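Local coordinates for protein mandelate racemase/muconate lactonizing enzyme/Enolase superfamily (Rhodobacter sphaeroides, PDB 2HZG) that belongs to the mandelate racemase and muconate lactonizing enzyme branch of the enolase superfamily and binds a sodium ion in its barrel domain, at residues M197-Q202 against L226-D231. Sequence-based numbering, arbitrary orientation.
Sequences MVDVGQ and LEEPFD. With NA (sodium ion), chain C.
L226 meets V198 and V200 through a single methyl: its CD1 lies 3.8 Å from V200 CG1 and somewhat farther from V198 CG1, on the face of the sheet turned to L241 of helix 235-242. One residue on, the backbone of E227 carries the parallel pairing of strands 195-199 and 225-227: its N donates to V198 O (2.7 Å) and its O accepts from the N of V200, just past the strand end. The E227 side chain leaves on the other face, beside that of D199. Both have CG anti to the backbone N (chi1 174° and 170°), which carries the two carboxylates to the same sodium ion; their planes stack, 14° apart. D199 OD2 and E227 OE2 each bind the metal at 2.3 Å, and E254 and three waters are also ligands. The cation probably offsets the repulsion between these oxygens, while E227 OE1 turns to a salt bridge with K165. D199 OD1 instead accepts from G201 N, from above the carboxylate plane, closing an Asx turn which, with the metal bond of OD2, restrains the carboxylate's rotation. E228 then grips Q202 twice: its O accepts from Q202 N (2.6 Å), and OE1 from Q202 NE2 (3.0 Å), with amide and carboxylate planes nearly perpendicular. A metal-bound water lies between D199 OD1 and E228 OE2, but both contacts are unusually short, so the bridge is doubtful. At P229, CA is tightly packed against V200 CG2 (3.5 Å). The F230 ring packs on helices 208-212 and 235-242, whereas the backbone O of F230 lies 3.1 Å from Q202 CG. Lastly, D231 CA lies against Q202 OE1, and D231 OD2 hydrogen-bonds to H260 of the second subunit. Acidic ligands at the C-terminal ends of successive parallel strands are the hallmark of the metal site in the enolase-superfamily beta/alpha barrel.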
# COMPACT_ATOMS: atom_id res chain seq x y z
N MET A 197 5.32 21.62 -17.53
CA MET A 197 4.79 20.98 -16.33
C MET A 197 5.95 20.71 -15.38
O MET A 197 7.09 20.55 -15.82
CB MET A 197 4.04 19.70 -16.68
CG MET A 197 2.75 19.92 -17.48
SD MET A 197 2.98 20.29 -19.25
CE MET A 197 3.48 18.74 -19.87
N VAL A 198 5.63 20.68 -14.09
CA VAL A 198 6.62 20.43 -13.05
C VAL A 198 6.14 19.34 -12.10
O VAL A 198 5.01 19.37 -11.63
CB VAL A 198 6.96 21.73 -12.26
CG1 VAL A 198 7.95 21.44 -11.09
CG2 VAL A 198 7.51 22.81 -13.21
N ASP A 199 7.03 18.38 -11.85
CA ASP A 199 6.74 17.24 -10.99
C ASP A 199 7.76 17.23 -9.86
O ASP A 199 8.95 17.13 -10.10
CB ASP A 199 6.82 15.97 -11.84
CG ASP A 199 6.78 14.68 -11.03
OD1 ASP A 199 6.51 14.67 -9.81
OD2 ASP A 199 7.05 13.62 -11.66
N VAL A 200 7.28 17.37 -8.63
CA VAL A 200 8.18 17.45 -7.47
C VAL A 200 8.32 16.18 -6.63
O VAL A 200 8.96 16.19 -5.57
CB VAL A 200 7.87 18.69 -6.58
CG1 VAL A 200 8.05 19.97 -7.42
CG2 VAL A 200 6.48 18.63 -5.98
N GLY A 201 7.75 15.08 -7.12
CA GLY A 201 7.96 13.79 -6.51
C GLY A 201 7.69 13.71 -5.01
O GLY A 201 8.48 13.14 -4.26
N GLN A 202 6.58 14.31 -4.57
CA GLN A 202 6.15 14.24 -3.16
C GLN A 202 7.11 14.94 -2.19
O GLN A 202 7.03 14.74 -0.98
CB GLN A 202 5.92 12.77 -2.73
CG GLN A 202 4.93 11.99 -3.61
CD GLN A 202 4.61 10.61 -3.02
OE1 GLN A 202 4.90 10.34 -1.85
NE2 GLN A 202 4.07 9.72 -3.84
N LEU A 226 1.41 21.39 -11.31
CA LEU A 226 2.38 21.01 -10.32
C LEU A 226 1.97 19.63 -9.86
O LEU A 226 0.90 19.45 -9.31
CB LEU A 226 2.36 22.00 -9.14
CG LEU A 226 3.21 21.60 -7.93
CD1 LEU A 226 4.71 21.55 -8.31
CD2 LEU A 226 2.93 22.56 -6.75
N GLU A 227 2.85 18.66 -10.10
CA GLU A 227 2.53 17.25 -9.93
C GLU A 227 3.13 16.69 -8.63
O GLU A 227 4.26 17.01 -8.27
CB GLU A 227 3.05 16.49 -11.16
CG GLU A 227 2.94 14.99 -11.12
CD GLU A 227 3.30 14.36 -12.46
OE1 GLU A 227 3.17 15.02 -13.51
OE2 GLU A 227 3.68 13.17 -12.45
N GLU A 228 2.33 15.90 -7.92
CA GLU A 228 2.76 15.24 -6.68
C GLU A 228 3.44 16.17 -5.68
O GLU A 228 4.57 15.89 -5.25
CB GLU A 228 3.71 14.06 -7.00
CG GLU A 228 3.02 12.86 -7.65
CD GLU A 228 3.53 11.54 -7.08
OE1 GLU A 228 2.75 10.87 -6.32
OE2 GLU A 228 4.73 11.20 -7.35
N PRO A 229 2.78 17.29 -5.29
CA PRO A 229 3.48 18.15 -4.31
C PRO A 229 3.75 17.47 -2.96
O PRO A 229 4.70 17.82 -2.27
CB PRO A 229 2.52 19.35 -4.12
CG PRO A 229 1.15 18.80 -4.55
CD PRO A 229 1.44 17.81 -5.65
N PHE A 230 2.91 16.50 -2.59
CA PHE A 230 2.89 15.93 -1.24
C PHE A 230 2.87 14.41 -1.22
O PHE A 230 2.71 13.78 -2.29
CB PHE A 230 1.65 16.44 -0.50
CG PHE A 230 1.53 17.94 -0.45
CD1 PHE A 230 2.47 18.71 0.27
CD2 PHE A 230 0.49 18.59 -1.11
CE1 PHE A 230 2.35 20.11 0.32
CE2 PHE A 230 0.37 19.98 -1.07
CZ PHE A 230 1.30 20.75 -0.36
N ASP A 231 3.01 13.81 -0.02
CA ASP A 231 2.71 12.38 0.20
C ASP A 231 1.46 12.05 -0.59
O ASP A 231 0.51 12.83 -0.58
CB ASP A 231 2.35 12.07 1.67
CG ASP A 231 3.50 12.21 2.64
OD1 ASP A 231 4.66 12.43 2.24
OD2 ASP A 231 3.21 12.07 3.86
NA NA C . 5.52 11.86 -11.83
O HOH W 1 6.04 12.32 -9.07
O HOH W 2 6.64 10.51 0.34
O HOH W 3 7.06 9.99 -11.38
O HOH W 4 6.28 11.36 -14.23